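Local structure of beta-Ala-His dipeptidase (Homo sapiens, 3DLJ) at residues 104-116 with 139-151. The protein hydrolyses Xaa-His dipeptides, most actively carnosine and anserine, as a secreted zinc metallopeptidase of the M20 family that binds two zinc ions per subunit. Numbering follows the deposited sequence.
Sequences TVCFYGHLDVQPA and RGATDNKGPVLAW. With ZN (zinc ion), chain D; ZN (zinc ion), chain C.
Strand 104-110 and helix 141-151 run roughly antiparallel at 141°, their axes 7.6 Å apart at closest, and bring His110 and Asp143 onto one zinc ion. The packing is a worked example of how an M20 peptidase builds its dinuclear zinc site where a central strand of the catalytic sheet meets the segment carrying Asp143. His110 NE2 and Asp143 OD1 each bind this metal at 2.0 Å, with ring and carboxylate planes 84° apart; Asp206 joins them. Asp143 OD2 reaches the second zinc, shared with Glu178 and His456, so the carboxylate bridges both ions. Asn144, which follows a cis peptide bond, lays CB over one face of the His110 imidazole, 3.7 Å from the ring centroid. At the other nitrogen, ND1 donates in the ring plane to Asp112 O at 2.9 Å, so that zinc at NE2 and this carbonyl together hold the ring's orientation; Asp112 is probably an active-site residue, as in related enzymes. One water takes the N-H of Asn144 and donates to the carbonyl oxygens of His110 and Asp112, linking the backbone at Asn144 to the strand end and the loop after it.

Farther along the helix the packing turns aromatic. Phe107 and Trp151, both with CG anti to the backbone N, overlap from opposing backbones, each laying its CB over the other's ring, and stack face to face with the phenyl and indole five-membered ring centroids 4.1 Å apart. Val148 CG2 sits at the phenyl edge and also touches Gly109 CA.

Beyond the metals, Val113 CG1 packs on Gly140 CA, and Arg139, folding twice before its guanidinium, runs alongside loop 113-116 with CG against Val113 CB. Its NE donates to Gln114 O from above the carbonyl plane, while NH2 forms a salt bridge with Glu460. NH1 meets Pro115 O at 2.8 Å in a nearly straight bond (167°), the oxygen lying in the guanidinium plane.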
loop_
_atom_site.group_PDB
_atom_site.type_symbol
_atom_site.label_atom_id
_atom_site.label_comp_id
_atom_site.label_asym_id
_atom_site.label_seq_id
_atom_site.Cartn_x
_atom_site.Cartn_y
_atom_site.Cartn_z
ATOM N N THR A 104 24.062 6.165 7.701
ATOM C CA THR A 104 23.401 5.944 6.412
ATOM C C THR A 104 21.943 5.503 6.545
ATOM O O THR A 104 21.643 4.521 7.232
ATOM C CB THR A 104 24.155 4.900 5.544
ATOM O OG1 THR A 104 25.502 5.340 5.317
ATOM C CG2 THR A 104 23.450 4.684 4.186
ATOM N N VAL A 105 21.056 6.232 5.862
ATOM C CA VAL A 105 19.621 5.934 5.820
ATOM C C VAL A 105 19.182 5.510 4.407
ATOM O O VAL A 105 19.540 6.151 3.422
ATOM C CB VAL A 105 18.759 7.173 6.267
ATOM C CG1 VAL A 105 17.297 6.848 6.238
ATOM C CG2 VAL A 105 19.170 7.653 7.672
ATOM N N CYS A 106 18.385 4.447 4.319
ATOM C CA CYS A 106 17.897 3.976 3.036
ATOM C C CYS A 106 16.401 4.211 2.877
ATOM O O CYS A 106 15.627 3.955 3.784
ATOM C CB CYS A 106 18.234 2.492 2.842
ATOM S SG CYS A 106 17.837 1.845 1.191
ATOM N N PHE A 107 15.994 4.691 1.706
ATOM C CA PHE A 107 14.573 4.917 1.422
ATOM C C PHE A 107 14.047 3.957 0.366
ATOM O O PHE A 107 14.632 3.830 -0.695
ATOM C CB PHE A 107 14.360 6.353 0.936
ATOM C CG PHE A 107 12.941 6.666 0.541
ATOM C CD1 PHE A 107 12.015 7.074 1.493
ATOM C CD2 PHE A 107 12.539 6.565 -0.785
ATOM C CE1 PHE A 107 10.695 7.373 1.114
ATOM C CE2 PHE A 107 11.228 6.852 -1.161
ATOM C CZ PHE A 107 10.306 7.252 -0.210
ATOM N N TYR A 108 12.919 3.321 0.646
ATOM C CA TYR A 108 12.277 2.435 -0.318
ATOM C C TYR A 108 11.006 3.114 -0.846
ATOM O O TYR A 108 10.186 3.624 -0.063
ATOM C CB TYR A 108 11.933 1.032 0.274
ATOM C CG TYR A 108 10.904 0.321 -0.591
ATOM C CD1 TYR A 108 11.294 -0.495 -1.678
ATOM C CD2 TYR A 108 9.546 0.536 -0.393
ATOM C CE1 TYR A 108 10.327 -1.092 -2.508
ATOM C CE2 TYR A 108 8.590 -0.054 -1.209
ATOM C CZ TYR A 108 8.975 -0.845 -2.252
ATOM O OH TYR A 108 7.992 -1.401 -3.029
ATOM N N GLY A 109 10.838 3.119 -2.168
ATOM C CA GLY A 109 9.540 3.514 -2.748
ATOM C C GLY A 109 9.232 2.754 -4.018
ATOM O O GLY A 109 10.048 1.962 -4.465
ATOM N N HIS A 110 8.063 2.992 -4.604
ATOM C CA HIS A 110 7.700 2.356 -5.895
ATOM C C HIS A 110 7.064 3.366 -6.823
ATOM O O HIS A 110 6.331 4.263 -6.374
ATOM C CB HIS A 110 6.794 1.118 -5.724
ATOM C CG HIS A 110 5.410 1.423 -5.210
ATOM N ND1 HIS A 110 4.340 1.695 -6.043
ATOM C CD2 HIS A 110 4.918 1.475 -3.949
ATOM C CE1 HIS A 110 3.256 1.910 -5.320
ATOM N NE2 HIS A 110 3.579 1.781 -4.045
ATOM N N LEU A 111 7.375 3.240 -8.111
ATOM C CA LEU A 111 6.885 4.196 -9.118
ATOM C C LEU A 111 5.874 3.592 -10.103
ATOM O O LEU A 111 5.428 4.263 -11.032
ATOM C CB LEU A 111 8.053 4.882 -9.826
ATOM C CG LEU A 111 8.808 5.836 -8.884
ATOM C CD1 LEU A 111 10.062 6.307 -9.571
ATOM C CD2 LEU A 111 7.956 7.034 -8.496
ATOM N N ASP A 112 5.478 2.343 -9.857
ATOM C CA ASP A 112 4.298 1.775 -10.509
ATOM C C ASP A 112 3.020 2.133 -9.752
ATOM O O ASP A 112 3.034 2.336 -8.528
ATOM C CB ASP A 112 4.408 0.244 -10.657
ATOM C CG ASP A 112 4.487 -0.462 -9.328
ATOM O OD1 ASP A 112 5.302 -0.032 -8.465
ATOM O OD2 ASP A 112 3.723 -1.439 -9.131
ATOM N N VAL A 113 1.923 2.196 -10.513
ATOM C CA VAL A 113 0.599 2.566 -10.005
ATOM C C VAL A 113 -0.451 1.463 -10.336
ATOM O O VAL A 113 -0.249 0.619 -11.252
ATOM C CB VAL A 113 0.154 3.963 -10.565
ATOM C CG1 VAL A 113 1.082 5.075 -10.075
ATOM C CG2 VAL A 113 0.127 3.945 -12.082
ATOM N N GLN A 114 -1.534 1.464 -9.550
ATOM C CA GLN A 114 -2.756 0.709 -9.816
ATOM C C GLN A 114 -3.404 1.257 -11.091
ATOM O O GLN A 114 -3.299 2.461 -11.357
ATOM C CB GLN A 114 -3.737 0.855 -8.643
ATOM C CG GLN A 114 -3.407 -0.025 -7.425
ATOM C CD GLN A 114 -3.689 -1.523 -7.676
ATOM O OE1 GLN A 114 -4.724 -1.881 -8.231
ATOM N NE2 GLN A 114 -2.767 -2.382 -7.273
ATOM N N PRO A 115 -4.074 0.388 -11.881
ATOM C CA PRO A 115 -4.786 0.859 -13.072
ATOM C C PRO A 115 -5.769 1.987 -12.747
ATOM O O PRO A 115 -6.295 2.061 -11.639
ATOM C CB PRO A 115 -5.562 -0.375 -13.534
ATOM C CG PRO A 115 -4.753 -1.534 -13.053
ATOM C CD PRO A 115 -4.209 -1.069 -11.702
ATOM N N ALA A 116 -5.996 2.865 -13.712
ATOM C CA ALA A 116 -6.985 3.904 -13.583
ATOM C C ALA A 116 -7.680 4.090 -14.914
ATOM O O ALA A 116 -7.079 4.520 -15.913
ATOM C CB ALA A 116 -6.339 5.196 -13.139
ATOM N N ARG A 139 -3.835 9.538 -10.390
ATOM C CA ARG A 139 -3.370 8.205 -10.013
ATOM C C ARG A 139 -1.871 8.217 -9.649
ATOM O O ARG A 139 -1.031 8.666 -10.432
ATOM C CB ARG A 139 -3.679 7.187 -11.131
ATOM C CG ARG A 139 -2.968 5.858 -10.963
ATOM C CD ARG A 139 -3.420 5.111 -9.656
ATOM N NE ARG A 139 -4.679 4.391 -9.872
ATOM C CZ ARG A 139 -5.810 4.563 -9.183
ATOM N NH1 ARG A 139 -6.866 3.840 -9.516
ATOM N NH2 ARG A 139 -5.898 5.426 -8.153
ATOM N N GLY A 140 -1.550 7.713 -8.456
ATOM C CA GLY A 140 -0.172 7.736 -7.944
ATOM C C GLY A 140 0.193 8.971 -7.134
ATOM O O GLY A 140 1.340 9.099 -6.703
ATOM N N ALA A 141 -0.751 9.895 -6.945
ATOM C CA ALA A 141 -0.475 11.142 -6.195
ATOM C C ALA A 141 -0.016 10.861 -4.775
ATOM O O ALA A 141 0.969 11.437 -4.319
ATOM C CB ALA A 141 -1.700 12.082 -6.183
ATOM N N THR A 142 -0.746 9.990 -4.076
ATOM C CA THR A 142 -0.358 9.520 -2.736
ATOM C C THR A 142 0.383 8.147 -2.809
ATOM O O THR A 142 1.298 7.892 -2.035
ATOM C CB THR A 142 -1.582 9.441 -1.773
ATOM O OG1 THR A 142 -1.170 9.776 -0.440
ATOM C CG2 THR A 142 -2.195 8.048 -1.750
ATOM N N ASP A 143 -0.005 7.299 -3.754
ATOM C CA ASP A 143 0.488 5.901 -3.847
ATOM C C ASP A 143 1.166 5.575 -5.216
ATOM O O ASP A 143 0.507 5.060 -6.116
ATOM C CB ASP A 143 -0.710 4.967 -3.604
ATOM C CG ASP A 143 -0.324 3.498 -3.455
ATOM O OD1 ASP A 143 0.879 3.167 -3.313
ATOM O OD2 ASP A 143 -1.263 2.660 -3.472
ATOM N N ASN A 144 2.464 5.837 -5.396
ATOM C CA ASN A 144 3.388 6.353 -4.380
ATOM C C ASN A 144 4.324 7.473 -4.891
ATOM O O ASN A 144 5.420 7.639 -4.371
ATOM C CB ASN A 144 4.221 5.180 -3.852
ATOM C CG ASN A 144 4.935 5.489 -2.556
ATOM O OD1 ASN A 144 6.097 5.109 -2.376
ATOM N ND2 ASN A 144 4.249 6.170 -1.638
ATOM N N LYS A 145 3.900 8.248 -5.894
ATOM C CA LYS A 145 4.790 9.240 -6.548
ATOM C C LYS A 145 4.955 10.498 -5.690
ATOM O O LYS A 145 6.064 11.036 -5.579
ATOM C CB LYS A 145 4.290 9.572 -7.966
ATOM C CG LYS A 145 4.489 8.404 -8.962
ATOM C CD LYS A 145 3.631 8.506 -10.225
ATOM C CE LYS A 145 4.025 7.419 -11.211
ATOM N NZ LYS A 145 3.201 7.439 -12.469
ATOM N N GLY A 146 3.868 10.940 -5.057
ATOM C CA GLY A 146 3.912 12.064 -4.102
ATOM C C GLY A 146 4.975 11.915 -3.012
ATOM O O GLY A 146 5.851 12.768 -2.885
ATOM N N PRO A 147 4.875 10.862 -2.176
ATOM C CA PRO A 147 5.887 10.661 -1.135
ATOM C C PRO A 147 7.308 10.322 -1.634
ATOM O O PRO A 147 8.283 10.696 -0.986
ATOM C CB PRO A 147 5.285 9.524 -0.268
ATOM C CG PRO A 147 3.848 9.534 -0.550
ATOM C CD PRO A 147 3.775 9.885 -2.042
ATOM N N VAL A 148 7.449 9.649 -2.763
ATOM C CA VAL A 148 8.791 9.472 -3.330
ATOM C C VAL A 148 9.400 10.823 -3.699
ATOM O O VAL A 148 10.578 11.087 -3.412
ATOM C CB VAL A 148 8.841 8.495 -4.540
ATOM C CG1 VAL A 148 10.234 8.487 -5.182
ATOM C CG2 VAL A 148 8.471 7.095 -4.113
ATOM N N LEU A 149 8.596 11.682 -4.322
ATOM C CA LEU A 149 9.079 13.007 -4.757
ATOM C C LEU A 149 9.308 13.942 -3.598
ATOM O O LEU A 149 10.207 14.754 -3.660
ATOM C CB LEU A 149 8.139 13.637 -5.788
ATOM C CG LEU A 149 8.420 13.185 -7.230
ATOM C CD1 LEU A 149 7.309 13.647 -8.192
ATOM C CD2 LEU A 149 9.799 13.697 -7.700
ATOM N N ALA A 150 8.487 13.839 -2.555
ATOM C CA ALA A 150 8.660 14.631 -1.350
ATOM C C ALA A 150 10.027 14.372 -0.701
ATOM O O ALA A 150 10.703 15.322 -0.273
ATOM C CB ALA A 150 7.537 14.374 -0.368
ATOM N N TRP A 151 10.414 13.097 -0.646
ATOM C CA TRP A 151 11.738 12.645 -0.198
ATOM C C TRP A 151 12.837 13.157 -1.102
ATOM O O TRP A 151 13.821 13.735 -0.618
ATOM C CB TRP A 151 11.797 11.093 -0.127
ATOM C CG TRP A 151 13.102 10.534 0.396
ATOM C CD1 TRP A 151 14.208 10.210 -0.346
ATOM C CD2 TRP A 151 13.440 10.220 1.769
ATOM N NE1 TRP A 151 15.213 9.732 0.474
ATOM C CE2 TRP A 151 14.766 9.709 1.768
ATOM C CE3 TRP A 151 12.747 10.298 2.992
ATOM C CZ2 TRP A 151 15.417 9.287 2.943
ATOM C CZ3 TRP A 151 13.404 9.874 4.170
ATOM C CH2 TRP A 151 14.717 9.379 4.127
HETATM ZN ZN ZN D . 2.251 1.962 -2.615
HETATM ZN ZN ZN C . -0.709 0.596 -3.807
HETATM O O HOH W 1 7.750 4.518 0.146
HETATM O O HOH W 2 4.022 4.873 -7.663
HETATM O O HOH W 3 -0.883 2.934 -6.889
#